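Local structure of SusD-like protein BACOVA_02651 (Bacteroides ovatus, 5E75) at residues A113-A118 / S244-Q249; F268-E271 / N277-S280; T366-C371 / S400-D405; D50-W55 / F60-V65; T228-L233 / I357-D362. The protein binds polysaccharide at the cell surface and probably captures xyloglucan there before its transport into the periplasm for degradation. All coordinates share one frame; numbering follows the deposited sequence.

Contact 1 (A113-A118 / S244-Q249); sequences ARLMRA and SLLAMQ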
# COMPACT_ATOMS: atom_id res chain seq x y z
N ALA A 113 -10.08 -13.96 9.28
CA ALA A 113 -9.56 -14.77 8.19
C ALA A 113 -10.13 -14.26 6.86
O ALA A 113 -9.38 -14.05 5.91
CB ALA A 113 -9.90 -16.22 8.40
N ARG A 114 -11.44 -14.06 6.79
CA ARG A 114 -12.06 -13.65 5.54
C ARG A 114 -11.66 -12.22 5.16
O ARG A 114 -11.50 -11.91 3.98
CB ARG A 114 -13.57 -13.83 5.59
CG ARG A 114 -13.97 -15.29 5.73
CD ARG A 114 -15.46 -15.53 5.57
NE ARG A 114 -15.90 -15.33 4.20
CZ ARG A 114 -17.13 -15.60 3.76
NH1 ARG A 114 -18.04 -16.10 4.58
NH2 ARG A 114 -17.43 -15.38 2.49
N LEU A 115 -11.46 -11.35 6.14
CA LEU A 115 -10.96 -10.00 5.86
C LEU A 115 -9.59 -10.06 5.22
O LEU A 115 -9.32 -9.36 4.23
CB LEU A 115 -10.91 -9.17 7.15
CG LEU A 115 -10.27 -7.78 7.08
CD1 LEU A 115 -10.99 -6.91 6.06
CD2 LEU A 115 -10.24 -7.05 8.43
N MET A 116 -8.70 -10.88 5.77
CA MET A 116 -7.36 -10.97 5.22
C MET A 116 -7.37 -11.61 3.84
O MET A 116 -6.66 -11.17 2.94
CB MET A 116 -6.41 -11.70 6.15
CG MET A 116 -6.16 -10.98 7.45
SD MET A 116 -5.40 -9.38 7.19
CE MET A 116 -5.09 -8.88 8.87
N ARG A 117 -8.19 -12.64 3.66
CA ARG A 117 -8.32 -13.28 2.36
C ARG A 117 -8.81 -12.27 1.31
O ARG A 117 -8.31 -12.23 0.18
CB ARG A 117 -9.27 -14.47 2.47
CG ARG A 117 -9.37 -15.32 1.20
CD ARG A 117 -10.10 -16.62 1.44
NE ARG A 117 -11.51 -16.44 1.69
CZ ARG A 117 -12.33 -17.42 2.05
NH1 ARG A 117 -11.87 -18.67 2.19
NH2 ARG A 117 -13.60 -17.17 2.25
N ALA A 118 -9.76 -11.44 1.70
CA ALA A 118 -10.27 -10.39 0.82
C ALA A 118 -9.18 -9.41 0.46
O ALA A 118 -9.03 -9.04 -0.71
CB ALA A 118 -11.45 -9.66 1.47
N SER A 244 -5.08 4.03 12.26
CA SER A 244 -4.67 2.73 11.72
C SER A 244 -5.85 1.76 11.78
O SER A 244 -6.14 1.16 12.83
CB SER A 244 -3.50 2.18 12.55
OG SER A 244 -2.94 1.03 11.96
N LEU A 245 -6.55 1.60 10.66
CA LEU A 245 -7.70 0.70 10.62
C LEU A 245 -7.26 -0.76 10.46
O LEU A 245 -7.86 -1.66 11.05
CB LEU A 245 -8.66 1.11 9.49
CG LEU A 245 -9.42 2.42 9.73
CD1 LEU A 245 -10.16 2.87 8.50
CD2 LEU A 245 -10.39 2.24 10.87
N LEU A 246 -6.21 -0.99 9.69
CA LEU A 246 -5.70 -2.34 9.49
C LEU A 246 -4.22 -2.24 9.13
O LEU A 246 -3.82 -1.43 8.28
CB LEU A 246 -6.47 -3.04 8.36
CG LEU A 246 -6.25 -4.54 8.22
CD1 LEU A 246 -6.71 -5.28 9.49
CD2 LEU A 246 -6.97 -5.09 7.01
N ALA A 247 -3.40 -3.06 9.77
CA ALA A 247 -1.96 -3.06 9.52
C ALA A 247 -1.39 -4.42 9.84
O ALA A 247 -1.89 -5.13 10.72
CB ALA A 247 -1.27 -2.00 10.35
N MET A 248 -0.31 -4.75 9.13
CA MET A 248 0.50 -5.91 9.48
C MET A 248 1.24 -5.61 10.78
O MET A 248 1.86 -4.56 10.95
CB MET A 248 1.50 -6.23 8.36
CG MET A 248 0.85 -6.38 7.01
SD MET A 248 2.03 -6.54 5.66
CE MET A 248 1.02 -6.05 4.25
N GLN A 249 1.16 -6.57 11.69
CA GLN A 249 1.55 -6.40 13.08
C GLN A 249 2.88 -7.11 13.34
O GLN A 249 2.92 -8.26 13.78
CB GLN A 249 0.47 -6.98 13.99
CG GLN A 249 -0.88 -6.33 13.80
CD GLN A 249 -0.89 -4.89 14.29
OE1 GLN A 249 -0.32 -4.56 15.32
NE2 GLN A 249 -1.56 -4.03 13.53
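Helix 103-125 of the SusD fold is joined here to the two-stranded antiparallel sheet of strands 244-248 and 355-359, through Leu-115 and Met-116 on the helix and Leu-246 on the strand. Leu-246 lies in a classic beta bulge, where it and Leu-245 both face Leu-358, and its CB points toward the helix. With CG anti to the backbone N (chi1 -168°), its isobutyl group stands out from the strand and offers both methyls to Leu-115 and CD1 also to Met-116. Leu-115 comes to meet it tip to tip: CD2 of Leu-115 lies 4.1 Å from CD2 of Leu-246 and equally near its CD1. Met-116 arrives at a slant; its CB does not aim at the strand, but a bend at chi2 (-61°) swings the thioether across, and CE of Met-116 comes to rest 4.0 Å from CD1 of Leu-246. The backbones stay well apart, with CA of Met-116 and CA of Leu-246 separated by 9.8 Å. Just beyond the strand, Gln-249 folds back so that its NE2 donates to Ala-247 O over 3.0 Å, from above the carbonyl plane. Leu-115 also packs on Leu-162 of helix 151-168, and Met-116 on Val-82 of helix 70-95. Since methyl groups alone meet between helix and strand, the contact rests on dispersion and the exclusion of water and imposes little directional constraint.

Contact 2 (F268-E271 / N277-S280); sequences FSTE and NCWS
Cys-278, Phe-268 and Ser-280 bury the most surface where segments 268-271 and 277-280 run past each other, and the sulfur of Cys-278 makes the closest approach. Its SG sits between the backbone N and the carbonyl carbon (chi1 59°), which carries it across to the backbone facing it. There SG of Cys-278 lies 3.4 Å from C of Ser-269 and 3.6 Å from N of Thr-270, so the thiol rests on the peptide that links the two residues; the methyl CG2 of Thr-270 is a looser neighbour. Phe-268 meets the other segment with its backbone and CB, its CA lying 3.6 Å from Ser-280 O, while its ring turns back over its own segment and takes Ser-269 CB against one face. CB of Ser-280 lies 3.9 Å from Phe-268 N, while its OG turns to Asp-265 O. No direct hydrogen bond spans the gap. A water does so instead, donating to Phe-268 O over 3.0 Å and to Ser-280 O over 2.9 Å, thus tying together two carbonyls. Segment 268-271 contains an ST turn: Ser-269 OG accepts from Glu-271 N at 3.0 Å and donates to Glu-271 OE1 at 2.7 Å. Both segments belong to the surface loop between helix 263-266 and strand 283-284, and the backbone pairing of Trp-279 with Ser-264 and of Ser-280 with Ala-267 fastens the returning chain beside that helix.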
# COMPACT_ATOMS: atom_id res chain seq x y z
N PHE A 268 19.11 4.57 3.60
CA PHE A 268 20.20 4.89 2.66
C PHE A 268 21.58 4.98 3.33
O PHE A 268 22.60 4.88 2.64
CB PHE A 268 19.91 6.23 1.94
CG PHE A 268 20.24 7.45 2.75
CD1 PHE A 268 19.38 7.90 3.74
CD2 PHE A 268 21.40 8.16 2.50
CE1 PHE A 268 19.68 9.05 4.47
CE2 PHE A 268 21.70 9.30 3.23
CZ PHE A 268 20.84 9.74 4.22
N SER A 269 21.60 5.16 4.64
CA SER A 269 22.85 5.40 5.36
C SER A 269 22.73 5.08 6.84
O SER A 269 21.69 5.32 7.46
CB SER A 269 23.24 6.86 5.23
OG SER A 269 24.35 7.13 6.10
N THR A 270 23.82 4.57 7.41
CA THR A 270 23.86 4.31 8.83
C THR A 270 23.67 5.57 9.67
O THR A 270 23.37 5.48 10.86
CB THR A 270 25.19 3.65 9.24
OG1 THR A 270 26.28 4.51 8.86
CG2 THR A 270 25.34 2.32 8.56
N GLU A 271 23.80 6.74 9.06
CA GLU A 271 23.59 7.98 9.79
C GLU A 271 22.13 8.16 10.24
O GLU A 271 21.87 8.97 11.12
CB GLU A 271 24.05 9.17 8.95
CG GLU A 271 23.14 9.55 7.79
CD GLU A 271 23.85 10.34 6.69
OE1 GLU A 271 24.79 9.80 6.07
OE2 GLU A 271 23.47 11.51 6.44
N ASN A 277 23.34 -1.70 9.89
CA ASN A 277 23.67 -1.90 8.49
C ASN A 277 22.47 -1.67 7.58
O ASN A 277 21.36 -2.10 7.89
CB ASN A 277 24.23 -3.31 8.26
CG ASN A 277 25.56 -3.52 8.96
OD1 ASN A 277 26.38 -2.62 9.06
ND2 ASN A 277 25.76 -4.74 9.45
N CYS A 278 22.71 -1.01 6.45
CA CYS A 278 21.66 -0.73 5.47
C CYS A 278 22.32 -0.46 4.13
O CYS A 278 23.54 -0.30 4.07
CB CYS A 278 20.81 0.46 5.93
SG CYS A 278 21.74 1.95 6.16
N TRP A 279 21.54 -0.41 3.05
CA TRP A 279 22.12 -0.36 1.71
C TRP A 279 21.17 0.18 0.63
O TRP A 279 21.33 -0.11 -0.55
CB TRP A 279 22.59 -1.76 1.32
CG TRP A 279 21.57 -2.84 1.58
CD1 TRP A 279 20.48 -3.15 0.82
CD2 TRP A 279 21.56 -3.76 2.69
NE1 TRP A 279 19.79 -4.21 1.39
CE2 TRP A 279 20.43 -4.59 2.54
CE3 TRP A 279 22.39 -3.94 3.80
CZ2 TRP A 279 20.11 -5.61 3.45
CZ3 TRP A 279 22.07 -4.94 4.71
CH2 TRP A 279 20.95 -5.76 4.53
N SER A 280 20.19 1.00 1.02
CA SER A 280 19.23 1.47 0.03
C SER A 280 19.84 2.43 -0.97
O SER A 280 20.56 3.35 -0.58
CB SER A 280 18.06 2.18 0.70
OG SER A 280 17.03 2.45 -0.24
O HOH W 1 23.21 2.82 0.59

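Contact 3 (T366-C371 / S400-D405); sequences TYAEAC and SSITLD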
# COMPACT_ATOMS: atom_id res chain seq x y z
N THR A 366 -11.40 8.12 -0.41
CA THR A 366 -12.31 7.22 -1.13
C THR A 366 -13.73 7.76 -1.14
O THR A 366 -14.41 7.74 -2.17
CB THR A 366 -12.26 5.79 -0.52
OG1 THR A 366 -10.96 5.25 -0.74
CG2 THR A 366 -13.28 4.83 -1.14
N TYR A 367 -14.18 8.26 -0.00
CA TYR A 367 -15.51 8.86 0.07
C TYR A 367 -15.60 10.05 -0.90
O TYR A 367 -16.57 10.16 -1.66
CB TYR A 367 -15.78 9.30 1.51
CG TYR A 367 -17.17 9.85 1.79
CD1 TYR A 367 -18.26 9.51 1.00
CD2 TYR A 367 -17.38 10.70 2.86
CE1 TYR A 367 -19.53 10.02 1.26
CE2 TYR A 367 -18.64 11.22 3.12
CZ TYR A 367 -19.71 10.87 2.32
OH TYR A 367 -20.96 11.39 2.59
N ALA A 368 -14.59 10.91 -0.90
CA ALA A 368 -14.59 12.05 -1.80
C ALA A 368 -14.70 11.62 -3.26
O ALA A 368 -15.47 12.19 -4.04
CB ALA A 368 -13.33 12.91 -1.60
N GLU A 369 -13.93 10.61 -3.64
CA GLU A 369 -13.91 10.15 -5.03
C GLU A 369 -15.26 9.53 -5.40
O GLU A 369 -15.75 9.69 -6.52
CB GLU A 369 -12.75 9.17 -5.26
CG GLU A 369 -12.55 8.76 -6.70
CD GLU A 369 -11.30 7.90 -6.94
OE1 GLU A 369 -10.46 7.80 -6.04
OE2 GLU A 369 -11.17 7.36 -8.06
N ALA A 370 -15.87 8.82 -4.45
CA ALA A 370 -17.18 8.22 -4.71
C ALA A 370 -18.28 9.29 -4.81
O ALA A 370 -19.25 9.09 -5.54
CB ALA A 370 -17.52 7.19 -3.65
N CYS A 371 -18.12 10.40 -4.10
CA CYS A 371 -19.04 11.54 -4.25
C CYS A 371 -18.84 12.27 -5.58
O CYS A 371 -19.82 12.68 -6.22
CB CYS A 371 -18.89 12.51 -3.08
SG CYS A 371 -19.50 11.89 -1.52
N SER A 400 -12.03 24.44 -2.84
CA SER A 400 -13.46 24.72 -2.92
C SER A 400 -14.16 23.80 -3.91
O SER A 400 -15.38 23.70 -3.92
CB SER A 400 -13.70 26.18 -3.31
OG SER A 400 -13.03 26.47 -4.51
N SER A 401 -13.37 23.15 -4.76
CA SER A 401 -13.89 22.15 -5.69
C SER A 401 -12.75 21.20 -6.05
O SER A 401 -11.58 21.59 -6.04
CB SER A 401 -14.44 22.81 -6.94
OG SER A 401 -13.41 23.33 -7.74
N ILE A 402 -13.09 19.94 -6.32
CA ILE A 402 -12.09 18.96 -6.73
C ILE A 402 -12.51 18.22 -7.98
O ILE A 402 -13.71 18.05 -8.26
CB ILE A 402 -11.78 17.92 -5.61
CG1 ILE A 402 -13.02 17.12 -5.21
CG2 ILE A 402 -11.19 18.63 -4.40
CD1 ILE A 402 -12.75 16.04 -4.16
N THR A 403 -11.50 17.79 -8.73
CA THR A 403 -11.67 16.92 -9.87
C THR A 403 -10.93 15.60 -9.61
O THR A 403 -10.23 15.45 -8.59
CB THR A 403 -11.06 17.53 -11.14
OG1 THR A 403 -9.63 17.55 -11.02
CG2 THR A 403 -11.56 18.96 -11.40
N LEU A 404 -11.05 14.66 -10.54
CA LEU A 404 -10.32 13.41 -10.42
C LEU A 404 -8.81 13.69 -10.37
O LEU A 404 -8.06 13.02 -9.65
CB LEU A 404 -10.68 12.45 -11.55
CG LEU A 404 -10.00 11.08 -11.47
CD1 LEU A 404 -10.43 10.30 -10.21
CD2 LEU A 404 -10.27 10.27 -12.73
N ASP A 405 -8.34 14.68 -11.13
CA ASP A 405 -6.92 15.01 -11.10
C ASP A 405 -6.46 15.46 -9.72
O ASP A 405 -5.34 15.14 -9.30
CB ASP A 405 -6.59 16.08 -12.14
CG ASP A 405 -6.66 15.56 -13.56
OD1 ASP A 405 -6.50 14.34 -13.78
OD2 ASP A 405 -6.88 16.40 -14.47
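OE2 of Glu-369 touches Leu-404 across the contact and is gripped by two further groups, in a salt bridge with Arg-203 NH1 and a hydrogen bond from Trp-428 NE1. The glutamate reaches this point with CG anti to the backbone N (chi1 -173°) and the rest of its chain extended, so that its carboxylate stands well clear of helix 360-372. Leu-404, at the start of helix 404-415, brings its CD1 methyl against that end: CD1 of Leu-404 lies 3.7 Å from OE2 of Glu-369 and 4.1 Å from its CD, the two side chains running at a slant to each other. At the neighbouring Ala-368 the contact is wholly apolar. CD1 of Ile-402 meets CB of Ala-368 at 4.1 Å, and both residues point their CB across the gap. CG1 of Ile-402 lies between the backbone N and the carbonyl carbon (chi1 60°), and the extended chi2 carries CD1 forward to the helix. Phe-387 of helix 382-393 packs on both. The two residues that touch helix 360-372, Ile-402 and Leu-404, flank Thr-403, which holds the N-cap position of helix 404-415. A buried carboxylate with a methyl beside it would be costly if left alone; here its charge is probably balanced by Arg-203, while the leucine methyl plausibly shields it from water.

Contact 4 (D50-W55 / F60-V65); sequences DMYSPW and FVTFQV. With EDO (1,2-ethanediol), chain E.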
# COMPACT_ATOMS: atom_id res chain seq x y z
N ASP A 50 6.74 6.01 -7.14
CA ASP A 50 6.99 6.72 -5.88
C ASP A 50 8.48 7.02 -5.79
O ASP A 50 8.89 8.09 -5.34
CB ASP A 50 6.62 5.87 -4.65
CG ASP A 50 5.12 5.80 -4.35
OD1 ASP A 50 4.26 6.27 -5.10
OD2 ASP A 50 4.80 5.19 -3.30
N MET A 51 9.29 6.04 -6.18
CA MET A 51 10.75 6.11 -6.03
C MET A 51 11.40 5.23 -7.09
O MET A 51 10.74 4.41 -7.75
CB MET A 51 11.17 5.71 -4.60
CG MET A 51 11.26 4.21 -4.33
SD MET A 51 9.71 3.33 -4.47
CE MET A 51 10.31 1.69 -4.33
N TYR A 52 12.71 5.40 -7.26
CA TYR A 52 13.47 4.69 -8.28
C TYR A 52 14.89 4.46 -7.82
O TYR A 52 15.49 5.28 -7.14
CB TYR A 52 13.48 5.53 -9.57
CG TYR A 52 14.29 4.94 -10.71
CD1 TYR A 52 13.79 3.90 -11.48
CD2 TYR A 52 15.53 5.47 -11.06
CE1 TYR A 52 14.52 3.37 -12.53
CE2 TYR A 52 16.26 4.93 -12.11
CZ TYR A 52 15.74 3.91 -12.84
OH TYR A 52 16.47 3.38 -13.89
N SER A 53 15.42 3.30 -8.21
CA SER A 53 16.85 3.02 -8.15
C SER A 53 17.25 2.36 -9.45
O SER A 53 16.58 1.42 -9.89
CB SER A 53 17.16 2.04 -7.03
OG SER A 53 18.49 1.53 -7.19
N PRO A 54 18.36 2.80 -10.05
CA PRO A 54 18.81 2.14 -11.28
C PRO A 54 19.29 0.71 -11.06
O PRO A 54 19.39 -0.04 -12.03
CB PRO A 54 19.97 3.03 -11.75
CG PRO A 54 20.43 3.74 -10.55
CD PRO A 54 19.23 3.93 -9.67
N TRP A 55 19.54 0.34 -9.81
CA TRP A 55 20.09 -0.98 -9.51
C TRP A 55 19.12 -1.92 -8.82
O TRP A 55 19.29 -3.14 -8.88
CB TRP A 55 21.38 -0.85 -8.71
CG TRP A 55 22.40 -0.01 -9.44
CD1 TRP A 55 23.05 -0.33 -10.59
CD2 TRP A 55 22.86 1.29 -9.06
NE1 TRP A 55 23.89 0.69 -10.96
CE2 TRP A 55 23.79 1.69 -10.04
CE3 TRP A 55 22.57 2.15 -8.00
CZ2 TRP A 55 24.44 2.92 -9.98
CZ3 TRP A 55 23.21 3.37 -7.94
CH2 TRP A 55 24.14 3.75 -8.93
N PHE A 60 10.40 -2.52 -12.66
CA PHE A 60 9.04 -2.30 -12.20
C PHE A 60 8.56 -0.89 -12.49
O PHE A 60 7.38 -0.66 -12.77
CB PHE A 60 8.89 -2.66 -10.72
CG PHE A 60 8.79 -4.12 -10.49
CD1 PHE A 60 9.93 -4.89 -10.46
CD2 PHE A 60 7.55 -4.75 -10.39
CE1 PHE A 60 9.84 -6.25 -10.31
CE2 PHE A 60 7.46 -6.11 -10.24
CZ PHE A 60 8.60 -6.86 -10.19
N VAL A 61 9.49 0.06 -12.45
CA VAL A 61 9.20 1.46 -12.72
C VAL A 61 9.10 1.73 -14.22
O VAL A 61 8.29 2.55 -14.67
CB VAL A 61 10.28 2.39 -12.12
CG1 VAL A 61 9.86 3.86 -12.24
CG2 VAL A 61 10.56 2.04 -10.67
N THR A 62 9.94 1.06 -15.01
CA THR A 62 10.02 1.34 -16.44
C THR A 62 9.21 0.37 -17.31
O THR A 62 9.22 0.46 -18.53
CB THR A 62 11.48 1.35 -16.90
OG1 THR A 62 12.03 0.03 -16.76
CG2 THR A 62 12.30 2.33 -16.07
N PHE A 63 8.48 -0.53 -16.67
CA PHE A 63 7.61 -1.49 -17.37
C PHE A 63 8.39 -2.47 -18.25
O PHE A 63 8.06 -2.69 -19.42
CB PHE A 63 6.49 -0.80 -18.15
CG PHE A 63 5.48 -0.12 -17.26
CD1 PHE A 63 4.40 -0.83 -16.77
CD2 PHE A 63 5.64 1.20 -16.90
CE1 PHE A 63 3.48 -0.23 -15.94
CE2 PHE A 63 4.72 1.83 -16.08
CZ PHE A 63 3.64 1.11 -15.58
N GLN A 64 9.42 -3.07 -17.66
CA GLN A 64 10.22 -4.07 -18.36
C GLN A 64 10.40 -5.34 -17.52
O GLN A 64 11.41 -6.03 -17.63
CB GLN A 64 11.57 -3.47 -18.74
CG GLN A 64 11.44 -2.27 -19.67
CD GLN A 64 12.76 -1.56 -19.88
OE1 GLN A 64 13.09 -0.63 -19.16
NE2 GLN A 64 13.51 -2.00 -20.88
N VAL A 65 9.40 -5.67 -16.72
CA VAL A 65 9.46 -6.86 -15.88
C VAL A 65 9.31 -8.14 -16.71
O VAL A 65 8.51 -8.20 -17.63
CB VAL A 65 8.35 -6.83 -14.80
CG1 VAL A 65 8.45 -8.05 -13.88
CG2 VAL A 65 8.44 -5.56 -13.98
C1 EDO E . 12.43 1.15 -7.84
O1 EDO E . 13.52 1.08 -8.81
C2 EDO E . 11.85 -0.21 -7.40
O2 EDO E . 10.92 -0.70 -8.36
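The short strand 51-52, paired antiparallel with strand 283-284, packs here against the end of helix 58-62, and Tyr-52 and Val-61 make the central touch. CG of Tyr-52 is anti to the backbone N (chi1 178°), which brings the ring's CD1 edge to the helix end. Val-61 comes to the ring at its edge, near the ring plane: its CG2 lies 3.8 Å from Tyr-52 CD1, with CB and CG1 of Val-61 scarcely farther from the same carbon. Thr-62 adds a looser touch, its CG2 4.3 Å from Tyr-52 CE1. The same Val-61 CG2 lies 3.8 Å from Met-51 O, a carbonyl that this contact buries and that has no hydrogen-bonding partner in the model. Both segments fall in the N-terminal part of the SusD-family chain, and only a few residues separate them, so strand and helix are joined by a short link. A molecule of 1,2-ethanediol, probably from the crystallisation liquor, is lodged between them. Ser-53 N donates to its O1 over 3.0 Å in a nearly straight bond (167°), and Asn-56 O and Tyr-57 O of the connecting chain also bond to the diol. Its carbons are wedged between side chains, C1 lying 3.5 Å from Val-61 CG2 and C2 lying 3.9 Å from Met-51 CE. Beyond the strand, Ser-53 OG accepts from Trp-55 N in an ST turn and is also bonded to Ser-281 OG, while Thr-62 OG1 donates to Gln-64 OE1 over 2.7 Å, in the carbonyl plane and on a lone pair.

Contact 5 (T228-L233 / I357-D362); sequences TNYEDL and ILRLAD
Leu-233 lies over one face of the Arg-359 guanidinium, and Tyr-230 approaches it obliquely. Arg-359 leaves the chain with CG anti to the carbonyl carbon (chi1 -73°) and then bends at chi3 (-76°), which turns its flat end toward segment 228-233. Leu-233, its CG likewise anti to the carbonyl carbon, lays a methyl on that group: its CD1 is 3.5 Å above the guanidinium plane, displaced toward the rim, and lies 3.6 Å from Arg-359 NH1 and 3.9 Å from Arg-359 CZ. The other methyl, Leu-233 CD2, reaches the aliphatic part of the arginine at CD, 4.2 Å away. Tyr-230 holds CG anti to its backbone N, which carries the ring to the arginine. CE1 of Tyr-230 lies 4.0 Å from Arg-359 NH2, with the ring and guanidinium planes 85° apart, so the two flat groups do not stack. Charge is answered by other residues: NH2 of Arg-359 forms a salt bridge with Glu-418, and NH1 forms salt bridges with Glu-243 and Glu-414, which would fix the guanidinium beneath the leucine methyl. The hydroxyl of Tyr-230 is hydrogen-bonded to Glu-414 O. Segment 228-233 belongs to the loop between helix 205-221 and strand 244-248, and Tyr-230 packs against helix 297-303. Arg-359 closes strand 355-359 and, as N-cap, opens helix 360-372, with Phe-415 of helix 404-415 packed against its side chain.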
# COMPACT_ATOMS: atom_id res chain seq x y z
N THR A 228 -3.25 14.16 14.50
CA THR A 228 -3.01 15.59 14.31
C THR A 228 -1.80 15.87 13.43
O THR A 228 -1.82 16.77 12.58
CB THR A 228 -2.84 16.27 15.68
OG1 THR A 228 -4.04 16.09 16.45
CG2 THR A 228 -2.55 17.75 15.52
N ASN A 229 -0.73 15.11 13.65
CA ASN A 229 0.51 15.31 12.91
C ASN A 229 0.80 14.13 12.01
O ASN A 229 0.97 13.01 12.50
CB ASN A 229 1.67 15.48 13.88
CG ASN A 229 1.45 16.60 14.85
OD1 ASN A 229 1.20 17.74 14.46
ND2 ASN A 229 1.54 16.29 16.14
N TYR A 230 0.85 14.37 10.71
CA TYR A 230 1.12 13.33 9.74
C TYR A 230 2.38 12.53 10.10
O TYR A 230 2.38 11.32 9.98
CB TYR A 230 1.29 13.98 8.38
CG TYR A 230 1.52 13.07 7.19
CD1 TYR A 230 0.46 12.49 6.53
CD2 TYR A 230 2.80 12.83 6.72
CE1 TYR A 230 0.66 11.67 5.42
CE2 TYR A 230 3.03 12.02 5.61
CZ TYR A 230 1.95 11.46 4.95
OH TYR A 230 2.18 10.67 3.84
N GLU A 231 3.44 13.20 10.55
CA GLU A 231 4.69 12.51 10.86
C GLU A 231 4.52 11.44 11.93
O GLU A 231 5.27 10.46 11.97
CB GLU A 231 5.80 13.50 11.27
CG GLU A 231 5.55 14.18 12.63
CD GLU A 231 6.71 15.04 13.11
OE1 GLU A 231 7.14 15.92 12.34
OE2 GLU A 231 7.18 14.85 14.27
N ASP A 232 3.54 11.64 12.82
CA ASP A 232 3.35 10.71 13.93
C ASP A 232 2.87 9.34 13.48
O ASP A 232 3.07 8.36 14.19
CB ASP A 232 2.37 11.28 14.96
CG ASP A 232 2.98 12.41 15.80
OD1 ASP A 232 4.21 12.57 15.81
OD2 ASP A 232 2.21 13.12 16.47
N LEU A 233 2.26 9.26 12.30
CA LEU A 233 1.75 7.99 11.78
C LEU A 233 2.87 6.98 11.54
O LEU A 233 2.64 5.78 11.51
CB LEU A 233 1.03 8.21 10.45
CG LEU A 233 -0.31 8.91 10.51
CD1 LEU A 233 -0.68 9.41 9.11
CD2 LEU A 233 -1.39 8.00 11.09
N ILE A 357 -2.14 -1.33 5.98
CA ILE A 357 -3.00 -1.84 4.92
C ILE A 357 -4.10 -0.82 4.63
O ILE A 357 -4.39 -0.53 3.47
CB ILE A 357 -3.58 -3.23 5.28
CG1 ILE A 357 -2.45 -4.26 5.33
CG2 ILE A 357 -4.66 -3.65 4.27
CD1 ILE A 357 -2.87 -5.63 5.88
N LEU A 358 -4.69 -0.26 5.69
CA LEU A 358 -5.70 0.79 5.55
C LEU A 358 -5.60 1.86 6.64
O LEU A 358 -5.67 1.54 7.83
CB LEU A 358 -7.11 0.19 5.58
CG LEU A 358 -8.26 1.18 5.35
CD1 LEU A 358 -8.24 1.70 3.91
CD2 LEU A 358 -9.59 0.54 5.69
N ARG A 359 -5.44 3.12 6.23
CA ARG A 359 -5.56 4.26 7.13
C ARG A 359 -6.90 4.99 6.94
O ARG A 359 -7.47 5.00 5.85
CB ARG A 359 -4.42 5.27 6.88
CG ARG A 359 -3.10 4.80 7.39
CD ARG A 359 -2.11 5.93 7.54
NE ARG A 359 -1.50 6.45 6.32
CZ ARG A 359 -1.74 7.64 5.79
NH1 ARG A 359 -2.71 8.42 6.25
NH2 ARG A 359 -1.02 8.05 4.76
N LEU A 360 -7.36 5.66 7.99
CA LEU A 360 -8.60 6.44 7.90
C LEU A 360 -8.54 7.49 6.78
O LEU A 360 -9.56 7.72 6.12
CB LEU A 360 -8.91 7.07 9.26
CG LEU A 360 -10.24 7.81 9.38
CD1 LEU A 360 -11.42 6.87 9.26
CD2 LEU A 360 -10.27 8.56 10.69
N ALA A 361 -7.38 8.09 6.53
CA ALA A 361 -7.31 9.09 5.47
C ALA A 361 -7.67 8.50 4.11
O ALA A 361 -8.17 9.21 3.25
CB ALA A 361 -5.94 9.70 5.41
N ASP A 362 -7.37 7.22 3.90
CA ASP A 362 -7.76 6.53 2.66
C ASP A 362 -9.28 6.51 2.52
O ASP A 362 -9.83 6.74 1.44
CB ASP A 362 -7.18 5.11 2.72
CG ASP A 362 -7.08 4.43 1.39
OD1 ASP A 362 -7.84 4.74 0.46
OD2 ASP A 362 -6.20 3.55 1.27

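In the fold
Contacts 1, 3, 4 and 5 are buried, whereas contact 2 lies at the surface, its centre about 23 Å from that of the chain. Contacts 1 and 5 share the sheet of strands 244-248 and 355-359 and touch through its backbone hydrogen bonds; yet one is purely apolar and the other sets a leucine and a tyrosine around an arginine held by glutamates. Helix 360-372 carries contact 5 on to contact 3, which likewise combines apolar packing with a charge paired by residues beyond its segments. Contact 4, on the opposite side of the chain's centre from contacts 1 and 5, holds a diol between its segments, while contact 2 relies on a bridging water.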